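Local atomic coordinates of Two-component insecticidal protein 16 kDa unit (Alcaligenes faecalis, PDB entry 5V3S), a protein that forms the 16 kDa aegerolysin-family part of a two-component insecticidal toxin that kills corn rootworm. Residues 22-27 and 87-92; 29-34 and 140-145; 35-40 and 98-103; 56-61 and 69-74. One frame throughout, in Å; residues are numbered along the deposited sequence.

Contact 1. Residues 22-27 and 87-92; sequences ITIFVV and FSLYDG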
loop_
_atom_site.group_PDB
_atom_site.type_symbol
_atom_site.label_atom_id
_atom_site.label_comp_id
_atom_site.label_asym_id
_atom_site.label_seq_id
_atom_site.Cartn_x
_atom_site.Cartn_y
_atom_site.Cartn_z
ATOM N N ILE A 22 1.434 -3.803 -3.283
ATOM C CA ILE A 22 0.116 -3.564 -2.689
ATOM C C ILE A 22 -0.806 -2.976 -3.782
ATOM O O ILE A 22 -0.479 -2.005 -4.407
ATOM C CB ILE A 22 0.159 -2.798 -1.362
ATOM C CG1 ILE A 22 -1.191 -2.724 -0.733
ATOM C CG2 ILE A 22 0.679 -1.412 -1.498
ATOM C CD1 ILE A 22 -1.143 -2.534 0.750
ATOM N N THR A 23 -1.950 -3.599 -3.979
ATOM C CA THR A 23 -2.848 -3.146 -5.033
ATOM C C THR A 23 -4.085 -2.641 -4.282
ATOM O O THR A 23 -4.606 -3.373 -3.445
ATOM C CB THR A 23 -3.151 -4.288 -6.034
ATOM O OG1 THR A 23 -1.970 -4.641 -6.697
ATOM C CG2 THR A 23 -4.117 -3.828 -7.048
ATOM N N ILE A 24 -4.558 -1.417 -4.617
ATOM C CA ILE A 24 -5.775 -0.806 -4.032
ATOM C C ILE A 24 -6.795 -0.681 -5.137
ATOM O O ILE A 24 -6.478 -0.071 -6.191
ATOM C CB ILE A 24 -5.435 0.586 -3.452
ATOM C CG1 ILE A 24 -4.279 0.461 -2.479
ATOM C CG2 ILE A 24 -6.631 1.271 -2.773
ATOM C CD1 ILE A 24 -2.947 0.838 -3.055
ATOM N N PHE A 25 -7.939 -1.357 -4.959
ATOM C CA PHE A 25 -8.996 -1.374 -5.995
ATOM C C PHE A 25 -10.138 -0.696 -5.328
ATOM O O PHE A 25 -10.469 -1.039 -4.185
ATOM C CB PHE A 25 -9.439 -2.835 -6.340
ATOM C CG PHE A 25 -10.421 -2.917 -7.445
ATOM C CD1 PHE A 25 -10.003 -2.975 -8.742
ATOM C CD2 PHE A 25 -11.790 -2.829 -7.184
ATOM C CE1 PHE A 25 -10.914 -3.058 -9.785
ATOM C CE2 PHE A 25 -12.729 -2.856 -8.250
ATOM C CZ PHE A 25 -12.263 -2.949 -9.531
ATOM N N VAL A 26 -10.853 0.175 -6.047
ATOM C CA VAL A 26 -11.847 1.049 -5.406
ATOM C C VAL A 26 -13.130 1.024 -6.188
ATOM O O VAL A 26 -13.072 0.806 -7.383
ATOM C CB VAL A 26 -11.385 2.511 -5.275
ATOM C CG1 VAL A 26 -9.994 2.552 -4.601
ATOM C CG2 VAL A 26 -11.283 3.178 -6.614
ATOM N N VAL A 27 -14.205 1.328 -5.474
ATOM C CA VAL A 27 -15.584 1.311 -6.015
ATOM C C VAL A 27 -16.399 2.427 -5.405
ATOM O O VAL A 27 -16.387 2.680 -4.253
ATOM C CB VAL A 27 -16.267 -0.070 -5.736
ATOM C CG1 VAL A 27 -17.668 -0.135 -6.301
ATOM C CG2 VAL A 27 -15.432 -1.247 -6.164
ATOM N N PHE A 87 1.342 4.808 3.644
ATOM C CA PHE A 87 0.617 5.777 2.829
ATOM C C PHE A 87 -0.802 5.808 3.337
ATOM O O PHE A 87 -1.239 4.904 4.054
ATOM C CB PHE A 87 0.609 5.453 1.311
ATOM C CG PHE A 87 -0.073 4.162 0.954
ATOM C CD1 PHE A 87 0.631 2.944 1.046
ATOM C CD2 PHE A 87 -1.468 4.134 0.587
ATOM C CE1 PHE A 87 0.004 1.780 0.754
ATOM C CE2 PHE A 87 -2.093 2.900 0.274
ATOM C CZ PHE A 87 -1.320 1.737 0.389
ATOM N N SER A 88 -1.552 6.767 2.847
ATOM C CA SER A 88 -2.922 7.054 3.257
ATOM C C SER A 88 -3.810 7.203 2.031
ATOM O O SER A 88 -3.364 7.489 0.943
ATOM C CB SER A 88 -3.052 8.284 4.188
ATOM O OG SER A 88 -2.230 8.176 5.390
ATOM N N LEU A 89 -5.075 6.889 2.206
ATOM C CA LEU A 89 -5.982 7.065 1.032
ATOM C C LEU A 89 -7.101 7.932 1.494
ATOM O O LEU A 89 -7.654 7.734 2.568
ATOM C CB LEU A 89 -6.620 5.796 0.601
ATOM C CG LEU A 89 -7.403 5.784 -0.695
ATOM C CD1 LEU A 89 -6.547 5.898 -1.897
ATOM C CD2 LEU A 89 -8.228 4.537 -0.784
ATOM N N TYR A 90 -7.489 8.828 0.625
ATOM C CA TYR A 90 -8.542 9.798 0.914
ATOM C C TYR A 90 -9.677 9.665 -0.131
ATOM O O TYR A 90 -9.475 9.161 -1.250
ATOM C CB TYR A 90 -7.989 11.206 0.799
ATOM C CG TYR A 90 -6.956 11.509 1.805
ATOM C CD1 TYR A 90 -5.658 11.039 1.636
ATOM C CD2 TYR A 90 -7.250 12.236 2.920
ATOM C CE1 TYR A 90 -4.684 11.247 2.623
ATOM C CE2 TYR A 90 -6.284 12.447 3.899
ATOM C CZ TYR A 90 -4.998 11.946 3.716
ATOM O OH TYR A 90 -4.061 12.252 4.721
ATOM N N ASP A 91 -10.849 10.154 0.245
ATOM C CA ASP A 91 -12.015 10.296 -0.683
ATOM C C ASP A 91 -12.349 11.794 -0.539
ATOM O O ASP A 91 -12.903 12.200 0.499
ATOM C CB ASP A 91 -13.193 9.450 -0.217
ATOM C CG ASP A 91 -14.479 9.671 -1.150
ATOM O OD1 ASP A 91 -14.272 10.206 -2.209
ATOM O OD2 ASP A 91 -15.583 9.205 -0.847
ATOM N N GLY A 92 -11.867 12.616 -1.473
ATOM C CA GLY A 92 -11.955 14.069 -1.304
ATOM C C GLY A 92 -11.087 14.497 -0.124
ATOM O O GLY A 92 -9.899 14.118 -0.018
#
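The ring of F87 meets the branched side chains of I22 and I24 in the core of the aegerolysin beta-sandwich, where strand 19-27 of the mixed sheet faces strand 83-91 of the antiparallel sheet. The two short segments run almost parallel, 8° apart, with their axes 11.1 Å from each other; no hydrogen bond joins them, and the contact is wholly apolar.

Ring-to-aliphatic packing forms one part of it. With chi1 at 63°, CG of F87 lies between its backbone N and carbonyl carbon, and the ring reaches across the interior to the opposing sheet. I22 presents its CG2 methyl to F87 CE1 at 4.0 Å, and I24 brings CD1 to F87 CZ at 3.9 Å, so the far end of the ring is held by two isoleucines of one strand. Both methyls approach obliquely.

Aliphatic packing makes up the rest: the side chains of I24 and L89 lie alongside each other, pointing opposite ways. The F87 ring also touches I71 of strand 68-74 and W101 of strand 94-103, while L89 also touches F31. I24 touches both F87 and L89, with CD1 on the ring of F87 and CG2 4.1 Å from L89 CD2.

Contact 2. Residues 29-34 and 140-145; sequences SNFKVE and ITVVKK
A chi1 of -66° sets CG of F31 opposite its own carbonyl carbon and carries the ring towards V142, whose CG1 branch lies anti to its backbone N (chi1 -176°) and supplies the methyl that is touched. V142 CG1 rests 3.7 Å from F31 CE2 and nearly as close to CZ, approaching the ring obliquely. The side chain of K144, extended from CB to its ammonium group, begins near the same ring, with its CB 4.4 Å from F31 CZ, and then runs on to S29.

There the contact turns polar. K144 CD packs against S29 CB at 4.0 Å, but K144 NZ and S29 OG, also 4.0 Å apart, do not bond directly. One water links them: it donates to S29 OG at 2.8 Å and accepts from K144 NZ at 3.1 Å. Each polar end has a stronger partner in D91 of strand 83-91, which forms a salt bridge with K144 NZ through OD2 and a hydrogen bond with S29 OG through OD1. One carboxylate therefore ties both segments together, and the water completes the link; the negative charge of D91 would be expected to favour a protonated K144.

V26 and V96 also touch F31. The arrangement is sheet-on-sheet packing of a beta-sandwich, near one end of strands 31-38 and 136-144, which come from the two facing sheets of the aegerolysin fold and pack through apolar side chains that give way to a polar, water-bridged pair, S29 and K144.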
loop_
_atom_site.group_PDB
_atom_site.type_symbol
_atom_site.label_atom_id
_atom_site.label_comp_id
_atom_site.label_asym_id
_atom_site.label_seq_id
_atom_site.Cartn_x
_atom_site.Cartn_y
_atom_site.Cartn_z
ATOM N N SER A 29 -16.489 5.759 -5.897
ATOM C CA SER A 29 -15.894 7.103 -5.789
ATOM C C SER A 29 -14.528 7.066 -6.448
ATOM O O SER A 29 -14.092 6.006 -6.851
ATOM C CB SER A 29 -15.754 7.558 -4.368
ATOM O OG SER A 29 -15.714 8.973 -4.297
ATOM N N ASN A 30 -13.895 8.223 -6.620
ATOM C CA ASN A 30 -12.459 8.266 -6.996
ATOM C C ASN A 30 -11.726 8.659 -5.741
ATOM O O ASN A 30 -12.194 9.498 -5.017
ATOM C CB ASN A 30 -12.181 9.290 -8.039
ATOM C CG ASN A 30 -13.166 9.170 -9.189
ATOM O OD1 ASN A 30 -13.432 8.066 -9.673
ATOM N ND2 ASN A 30 -13.700 10.299 -9.605
ATOM N N PHE A 31 -10.588 7.978 -5.485
ATOM C CA PHE A 31 -9.848 8.144 -4.265
ATOM C C PHE A 31 -8.435 8.579 -4.632
ATOM O O PHE A 31 -8.044 8.432 -5.787
ATOM C CB PHE A 31 -9.741 6.757 -3.524
ATOM C CG PHE A 31 -11.067 6.223 -3.039
ATOM C CD1 PHE A 31 -11.964 5.631 -3.907
ATOM C CD2 PHE A 31 -11.395 6.262 -1.710
ATOM C CE1 PHE A 31 -13.156 5.039 -3.408
ATOM C CE2 PHE A 31 -12.578 5.751 -1.214
ATOM C CZ PHE A 31 -13.478 5.138 -2.088
ATOM N N LYS A 32 -7.734 9.134 -3.633
ATOM C CA LYS A 32 -6.432 9.792 -3.790
ATOM C C LYS A 32 -5.435 9.213 -2.796
ATOM O O LYS A 32 -5.750 9.220 -1.556
ATOM C CB LYS A 32 -6.564 11.272 -3.543
ATOM C CG LYS A 32 -5.296 12.099 -3.762
ATOM C CD LYS A 32 -5.571 13.577 -3.447
ATOM C CE LYS A 32 -6.008 13.840 -1.985
ATOM N NZ LYS A 32 -5.985 15.304 -1.566
ATOM N N VAL A 33 -4.262 8.806 -3.315
ATOM C CA VAL A 33 -3.133 8.421 -2.423
ATOM C C VAL A 33 -2.421 9.667 -1.911
ATOM O O VAL A 33 -2.062 10.563 -2.677
ATOM C CB VAL A 33 -2.171 7.443 -3.112
ATOM C CG1 VAL A 33 -1.111 7.047 -2.134
ATOM C CG2 VAL A 33 -2.893 6.221 -3.748
ATOM N N GLU A 34 -2.145 9.755 -0.599
ATOM C CA GLU A 34 -1.320 10.850 -0.101
ATOM C C GLU A 34 -0.531 10.289 1.077
ATOM O O GLU A 34 -0.798 9.192 1.595
ATOM C CB GLU A 34 -2.153 12.033 0.390
ATOM C CG GLU A 34 -2.909 12.792 -0.609
ATOM C CD GLU A 34 -2.087 13.605 -1.568
ATOM O OE1 GLU A 34 -0.902 13.972 -1.359
ATOM O OE2 GLU A 34 -2.693 13.877 -2.638
ATOM N N ILE A 140 -5.952 -4.434 -1.186
ATOM C CA ILE A 140 -6.975 -3.712 -0.389
ATOM C C ILE A 140 -8.107 -3.274 -1.352
ATOM O O ILE A 140 -7.810 -2.743 -2.348
ATOM C CB ILE A 140 -6.390 -2.500 0.331
ATOM C CG1 ILE A 140 -5.196 -2.944 1.217
ATOM C CG2 ILE A 140 -7.495 -1.769 1.127
ATOM C CD1 ILE A 140 -4.572 -1.792 1.970
ATOM N N THR A 141 -9.327 -3.607 -1.020
ATOM C CA THR A 141 -10.537 -3.161 -1.641
ATOM C C THR A 141 -11.150 -2.084 -0.760
ATOM O O THR A 141 -11.179 -2.114 0.504
ATOM C CB THR A 141 -11.511 -4.335 -2.000
ATOM O OG1 THR A 141 -11.800 -5.121 -0.792
ATOM C CG2 THR A 141 -10.868 -5.302 -3.062
ATOM N N VAL A 142 -11.715 -1.092 -1.458
ATOM C CA VAL A 142 -12.338 -0.042 -0.817
ATOM C C VAL A 142 -13.682 0.206 -1.569
ATOM O O VAL A 142 -13.663 0.399 -2.728
ATOM C CB VAL A 142 -11.476 1.191 -0.836
ATOM C CG1 VAL A 142 -12.194 2.223 -0.026
ATOM C CG2 VAL A 142 -10.046 0.939 -0.242
ATOM N N VAL A 143 -14.772 0.121 -0.859
ATOM C CA VAL A 143 -16.108 0.324 -1.417
ATOM C C VAL A 143 -16.750 1.426 -0.631
ATOM O O VAL A 143 -16.963 1.288 0.565
ATOM C CB VAL A 143 -16.994 -0.959 -1.331
ATOM C CG1 VAL A 143 -18.401 -0.664 -1.875
ATOM C CG2 VAL A 143 -16.356 -2.083 -2.111
ATOM N N LYS A 144 -17.032 2.567 -1.278
ATOM C CA LYS A 144 -17.895 3.620 -0.639
ATOM C C LYS A 144 -19.328 3.070 -0.615
ATOM O O LYS A 144 -19.873 2.765 -1.707
ATOM C CB LYS A 144 -17.852 4.918 -1.411
ATOM C CG LYS A 144 -18.553 6.088 -0.726
ATOM C CD LYS A 144 -18.489 7.370 -1.510
ATOM C CE LYS A 144 -18.838 8.649 -0.696
ATOM N NZ LYS A 144 -18.227 9.876 -1.376
ATOM N N LYS A 145 -19.914 2.992 0.577
ATOM C CA LYS A 145 -21.199 2.379 0.758
ATOM C C LYS A 145 -22.254 3.205 0.021
ATOM O O LYS A 145 -22.152 4.435 -0.029
ATOM C CB LYS A 145 -21.522 2.251 2.232
ATOM C CG LYS A 145 -20.704 1.194 2.941
ATOM C CD LYS A 145 -21.118 1.232 4.404
ATOM C CE LYS A 145 -20.395 0.255 5.309
ATOM N NZ LYS A 145 -20.910 0.527 6.700
HETATM O O HOH W 1 -18.437 9.548 -4.469
#

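Contact 3. Residues 35-40 and 98-103; sequences GAYLRW and EYYWDC
The hydroxyl of Y37 sits against the edge of the Y100 ring, near the plane of that ring, instead of stacking on it or bonding to its hydroxyl. Y37 OH lies 3.2 Å from Y100 CD1 and 3.7 Å from Y100 CE1, so the oxygen lies roughly where the C-H of CD1 points, with CE1 beside it. The two side chains cross at a slant. A chi1 of 73° places CG of Y37 between its backbone N and carbonyl carbon, and from there the ring extends towards strand 94-103.

R39 reaches the other end of Y100 with an extended chain. Its NH1 is 4.1 Å from Y100 OH, too far for a bond, and the guanidinium and ring planes stand 76° apart. The group that joins them is E84 of strand 83-91: its OE2 forms a salt bridge with R39 NH1 and a hydrogen bond with Y100 OH. In the antiparallel sheet of the aegerolysin beta-sandwich, strand 83-91 runs between 31-38 and 94-103, so this contact bridges two strands across the one they share. Opposite E84 the strand carries one extra residue, R39 and W40 together forming a classic beta bulge, at the corner where the chain leaves this sheet for the other.

On the inner side of the sheet, L38 CD2 touches W101 CZ2 at 3.7 Å, coming to the edge of the indole near its plane. The indole NE1 is hydrogen-bonded to T83 OG1, a second tie to strand 83-91.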
loop_
_atom_site.group_PDB
_atom_site.type_symbol
_atom_site.label_atom_id
_atom_site.label_comp_id
_atom_site.label_asym_id
_atom_site.label_seq_id
_atom_site.Cartn_x
_atom_site.Cartn_y
_atom_site.Cartn_z
ATOM N N GLY A 35 0.463 11.058 1.490
ATOM C CA GLY A 35 1.182 10.707 2.686
ATOM C C GLY A 35 2.200 9.551 2.514
ATOM O O GLY A 35 2.691 8.986 3.519
ATOM N N ALA A 36 2.504 9.140 1.278
ATOM C CA ALA A 36 3.448 8.031 1.112
ATOM C C ALA A 36 4.859 8.403 1.615
ATOM O O ALA A 36 5.367 9.495 1.327
ATOM C CB ALA A 36 3.523 7.599 -0.372
ATOM N N TYR A 37 5.497 7.462 2.341
ATOM C CA TYR A 37 6.837 7.644 2.799
ATOM C C TYR A 37 7.525 6.327 2.933
ATOM O O TYR A 37 6.902 5.267 2.985
ATOM C CB TYR A 37 6.809 8.376 4.162
ATOM C CG TYR A 37 6.351 7.509 5.273
ATOM C CD1 TYR A 37 5.026 7.292 5.526
ATOM C CD2 TYR A 37 7.289 6.820 6.100
ATOM C CE1 TYR A 37 4.583 6.448 6.503
ATOM C CE2 TYR A 37 6.838 5.999 7.107
ATOM C CZ TYR A 37 5.468 5.784 7.264
ATOM O OH TYR A 37 5.003 4.922 8.196
ATOM N N LEU A 38 8.855 6.397 3.049
ATOM C CA LEU A 38 9.619 5.239 3.374
ATOM C C LEU A 38 10.642 5.691 4.370
ATOM O O LEU A 38 11.247 6.742 4.232
ATOM C CB LEU A 38 10.362 4.581 2.165
ATOM C CG LEU A 38 9.614 3.888 1.025
ATOM C CD1 LEU A 38 10.466 3.693 -0.196
ATOM C CD2 LEU A 38 9.005 2.583 1.422
ATOM N N ARG A 39 10.912 4.774 5.282
ATOM C CA ARG A 39 12.066 4.844 6.186
ATOM C C ARG A 39 13.195 3.940 5.731
ATOM O O ARG A 39 14.361 4.267 5.935
ATOM C CB ARG A 39 11.631 4.386 7.542
ATOM C CG ARG A 39 10.853 5.392 8.325
ATOM C CD ARG A 39 10.290 4.693 9.579
ATOM N NE ARG A 39 9.647 5.665 10.466
ATOM C CZ ARG A 39 9.014 5.371 11.603
ATOM N NH1 ARG A 39 8.893 4.083 12.049
ATOM N NH2 ARG A 39 8.539 6.377 12.305
ATOM N N TRP A 40 12.878 2.835 5.109
ATOM C CA TRP A 40 13.876 1.929 4.509
ATOM C C TRP A 40 13.376 1.440 3.174
ATOM O O TRP A 40 12.146 1.230 2.999
ATOM C CB TRP A 40 14.096 0.732 5.401
ATOM C CG TRP A 40 14.689 1.079 6.696
ATOM C CD1 TRP A 40 14.033 1.290 7.851
ATOM C CD2 TRP A 40 16.104 1.248 6.995
ATOM N NE1 TRP A 40 14.913 1.601 8.856
ATOM C CE2 TRP A 40 16.193 1.579 8.365
ATOM C CE3 TRP A 40 17.271 1.163 6.236
ATOM C CZ2 TRP A 40 17.415 1.844 9.006
ATOM C CZ3 TRP A 40 18.535 1.396 6.888
ATOM C CH2 TRP A 40 18.572 1.737 8.261
ATOM N N GLU A 98 -5.209 4.465 6.699
ATOM C CA GLU A 98 -3.769 4.640 6.824
ATOM C C GLU A 98 -3.218 3.229 6.795
ATOM O O GLU A 98 -3.823 2.286 7.397
ATOM C CB GLU A 98 -3.406 5.328 8.118
ATOM C CG GLU A 98 -3.844 6.804 8.134
ATOM C CD GLU A 98 -3.836 7.390 9.532
ATOM O OE1 GLU A 98 -4.037 6.687 10.549
ATOM O OE2 GLU A 98 -3.543 8.538 9.591
ATOM N N TYR A 99 -2.171 3.034 5.966
ATOM C CA TYR A 99 -1.525 1.747 5.931
ATOM C C TYR A 99 -0.021 1.879 6.294
ATOM O O TYR A 99 0.591 2.900 6.002
ATOM C CB TYR A 99 -1.701 1.110 4.546
ATOM C CG TYR A 99 -1.169 -0.299 4.492
ATOM C CD1 TYR A 99 -1.768 -1.332 5.286
ATOM C CD2 TYR A 99 -0.043 -0.585 3.733
ATOM C CE1 TYR A 99 -1.242 -2.634 5.235
ATOM C CE2 TYR A 99 0.432 -1.849 3.644
ATOM C CZ TYR A 99 -0.151 -2.865 4.415
ATOM O OH TYR A 99 0.450 -4.105 4.336
ATOM N N TYR A 100 0.551 0.839 6.893
ATOM C CA TYR A 100 1.985 0.861 7.339
ATOM C C TYR A 100 2.494 -0.531 7.308
ATOM O O TYR A 100 1.736 -1.489 7.577
ATOM C CB TYR A 100 2.123 1.460 8.790
ATOM C CG TYR A 100 3.463 1.178 9.495
ATOM C CD1 TYR A 100 4.568 1.914 9.177
ATOM C CD2 TYR A 100 3.631 0.098 10.401
ATOM C CE1 TYR A 100 5.820 1.649 9.692
ATOM C CE2 TYR A 100 4.885 -0.155 10.969
ATOM C CZ TYR A 100 5.976 0.661 10.603
ATOM O OH TYR A 100 7.219 0.470 11.102
ATOM N N TRP A 101 3.747 -0.684 6.860
ATOM C CA TRP A 101 4.396 -1.986 6.803
ATOM C C TRP A 101 5.860 -1.855 7.304
ATOM O O TRP A 101 6.457 -0.803 7.226
ATOM C CB TRP A 101 4.348 -2.553 5.375
ATOM C CG TRP A 101 5.148 -1.764 4.395
ATOM C CD1 TRP A 101 6.467 -1.934 4.096
ATOM C CD2 TRP A 101 4.717 -0.651 3.605
ATOM N NE1 TRP A 101 6.881 -1.023 3.203
ATOM C CE2 TRP A 101 5.822 -0.210 2.872
ATOM C CE3 TRP A 101 3.481 -0.043 3.374
ATOM C CZ2 TRP A 101 5.752 0.878 1.989
ATOM C CZ3 TRP A 101 3.425 1.038 2.520
ATOM C CH2 TRP A 101 4.534 1.448 1.797
ATOM N N ASP A 102 6.367 -2.948 7.861
ATOM C CA ASP A 102 7.730 -3.002 8.303
ATOM C C ASP A 102 8.166 -4.378 7.956
ATOM O O ASP A 102 7.709 -5.331 8.560
ATOM C CB ASP A 102 7.826 -2.665 9.792
ATOM C CG ASP A 102 9.269 -2.718 10.277
ATOM O OD1 ASP A 102 10.172 -2.486 9.447
ATOM O OD2 ASP A 102 9.476 -3.005 11.459
ATOM N N CYS A 103 8.942 -4.494 6.889
ATOM C CA CYS A 103 9.402 -5.740 6.333
ATOM C C CYS A 103 10.942 -5.686 6.259
ATOM O O CYS A 103 11.538 -5.347 5.227
ATOM C CB CYS A 103 8.818 -5.926 4.950
ATOM S SG CYS A 103 7.023 -5.674 4.953
#

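Contact 4. Residues 56-61 and 69-74; sequences SQINGT and YTIASC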
loop_
_atom_site.group_PDB
_atom_site.type_symbol
_atom_site.label_atom_id
_atom_site.label_comp_id
_atom_site.label_asym_id
_atom_site.label_seq_id
_atom_site.Cartn_x
_atom_site.Cartn_y
_atom_site.Cartn_z
ATOM N N SER A 56 6.953 11.189 -3.955
ATOM C CA SER A 56 6.232 12.258 -4.614
ATOM C C SER A 56 5.473 11.832 -5.908
ATOM O O SER A 56 4.425 12.417 -6.258
ATOM C CB SER A 56 7.133 13.483 -4.800
ATOM O OG SER A 56 8.177 13.290 -5.772
ATOM N N GLN A 57 5.991 10.828 -6.599
ATOM C CA GLN A 57 5.312 10.243 -7.765
ATOM C C GLN A 57 4.070 9.402 -7.437
ATOM O O GLN A 57 3.179 9.308 -8.287
ATOM C CB GLN A 57 6.263 9.411 -8.579
ATOM C CG GLN A 57 7.345 10.332 -9.173
ATOM C CD GLN A 57 8.327 9.562 -9.962
ATOM O OE1 GLN A 57 9.325 9.034 -9.402
ATOM N NE2 GLN A 57 8.004 9.331 -11.239
ATOM N N ILE A 58 4.010 8.899 -6.205
ATOM C CA ILE A 58 2.819 8.220 -5.680
ATOM C C ILE A 58 1.778 9.224 -5.149
ATOM O O ILE A 58 0.571 9.127 -5.477
ATOM C CB ILE A 58 3.249 7.244 -4.602
ATOM C CG1 ILE A 58 4.062 6.147 -5.219
ATOM C CG2 ILE A 58 2.074 6.580 -3.911
ATOM C CD1 ILE A 58 4.808 5.362 -4.169
ATOM N N ASN A 59 2.253 10.165 -4.306
ATOM C CA ASN A 59 1.373 11.088 -3.678
ATOM C C ASN A 59 0.603 11.918 -4.693
ATOM O O ASN A 59 1.183 12.402 -5.686
ATOM C CB ASN A 59 2.161 11.973 -2.724
ATOM C CG ASN A 59 2.534 11.244 -1.494
ATOM O OD1 ASN A 59 1.940 10.198 -1.205
ATOM N ND2 ASN A 59 3.641 11.618 -0.900
ATOM N N GLY A 60 -0.712 12.032 -4.506
ATOM C CA GLY A 60 -1.568 12.704 -5.457
ATOM C C GLY A 60 -2.222 11.872 -6.521
ATOM O O GLY A 60 -3.155 12.362 -7.263
ATOM N N THR A 61 -1.837 10.613 -6.595
ATOM C CA THR A 61 -2.363 9.655 -7.570
ATOM C C THR A 61 -3.872 9.498 -7.331
ATOM O O THR A 61 -4.311 9.164 -6.251
ATOM C CB THR A 61 -1.658 8.286 -7.458
ATOM O OG1 THR A 61 -0.332 8.447 -7.902
ATOM C CG2 THR A 61 -2.260 7.219 -8.441
ATOM N N TYR A 69 -4.773 0.625 -8.429
ATOM C CA TYR A 69 -3.389 1.189 -8.594
ATOM C C TYR A 69 -2.499 0.384 -7.651
ATOM O O TYR A 69 -2.988 -0.031 -6.602
ATOM C CB TYR A 69 -3.416 2.609 -8.126
ATOM C CG TYR A 69 -2.072 3.272 -8.033
ATOM C CD1 TYR A 69 -1.345 3.645 -9.190
ATOM C CD2 TYR A 69 -1.533 3.617 -6.774
ATOM C CE1 TYR A 69 -0.105 4.359 -9.080
ATOM C CE2 TYR A 69 -0.323 4.353 -6.684
ATOM C CZ TYR A 69 0.394 4.667 -7.817
ATOM O OH TYR A 69 1.606 5.332 -7.698
ATOM N N THR A 70 -1.243 0.138 -8.073
ATOM C CA THR A 70 -0.330 -0.675 -7.286
ATOM C C THR A 70 0.856 0.158 -6.912
ATOM O O THR A 70 1.428 0.906 -7.772
ATOM C CB THR A 70 0.100 -1.890 -8.139
ATOM O OG1 THR A 70 -1.073 -2.658 -8.448
ATOM C CG2 THR A 70 1.095 -2.724 -7.426
ATOM N N ILE A 71 1.244 -0.025 -5.665
ATOM C CA ILE A 71 2.461 0.545 -5.083
ATOM C C ILE A 71 3.416 -0.680 -4.879
ATOM O O ILE A 71 3.016 -1.760 -4.406
ATOM C CB ILE A 71 2.131 1.257 -3.789
ATOM C CG1 ILE A 71 1.353 2.524 -4.036
ATOM C CG2 ILE A 71 3.354 1.548 -2.955
ATOM C CD1 ILE A 71 0.645 3.107 -2.845
ATOM N N ALA A 72 4.685 -0.453 -5.089
ATOM C CA ALA A 72 5.639 -1.560 -4.927
ATOM C C ALA A 72 6.877 -1.037 -4.271
ATOM O O ALA A 72 7.314 0.041 -4.597
ATOM C CB ALA A 72 5.982 -2.110 -6.277
ATOM N N SER A 73 7.441 -1.782 -3.356
ATOM C CA SER A 73 8.650 -1.330 -2.727
ATOM C C SER A 73 9.457 -2.563 -2.404
ATOM O O SER A 73 8.893 -3.539 -2.120
ATOM C CB SER A 73 8.223 -0.687 -1.439
ATOM O OG SER A 73 9.297 -0.224 -0.697
ATOM N N CYS A 74 10.790 -2.445 -2.389
ATOM C CA CYS A 74 11.668 -3.535 -2.041
ATOM C C CYS A 74 12.924 -2.972 -1.393
ATOM O O CYS A 74 13.076 -1.774 -1.212
ATOM C CB CYS A 74 12.070 -4.342 -3.307
ATOM S SG CYS A 74 12.960 -3.416 -4.556
HETATM O O HOH W 2 2.463 6.763 -9.714
#
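Y69, I58 and T61 bury the most surface here, joining the end of helix 55-58 and the type II beta turn from I58 to T61 to strand 68-74 of the mixed sheet in the aegerolysin beta-sandwich. The Y69 ring is the common surface for both partners.

T61 covers one face of it. The CG2 methyl stands 3.6 Å from the ring centroid, only 9° off the normal, a well-centred CH-pi contact. With chi1 at -69°, CG2 lies anti to the backbone N of T61 and faces the ring, while OG1 is left beside that N. From there OG1 donates to I58 O at 2.7 Å, and T61 N bonds to the same oxygen at 3.0 Å. Both donors come from the same face of the carbonyl plane, and the OG1 donor is tilted 31° out of it. This double grip closes the turn and limits rotation of the threonine, keeping its methyl over the aromatic face.

I58 meets the hydroxyl end of the tyrosine at about a right angle. Its CG1 is 3.6 Å from Y69 OH, whereas its CG2 lies at the ring edge near the plane. The CG2 methyl also packs on I71 CD1 at 3.9 Å, continuing the apolar contact along the strand; F43, V33 and A36 touch I58 as well.

The phenol has a polar tie back to the helix through one water, which donates to Q57 O at 3.0 Å and is hydrogen-bonded to Y69 OH at 2.6 Å.

Overall arrangement
From the N terminus, strand 19-27 enters contact 1, and the chain then passes along strand 31-38, which supplies the first segments of contacts 2 and 3 in succession. The short loop of contact 4 closes first, returning the chain from helix 55-58 to strand 68-74; it lies within the spans of all three others. Contact 1 closes at 87-92 and contact 3 at 98-103, each crossing the other. Contact 2 closes last, near the C terminus, enclosing contact 3 and crossing contact 1. Contacts 1 and 2 join the two sheets, contact 3 spans strands within the antiparallel sheet, and contact 4 fastens the connecting helix and turn to the mixed sheet.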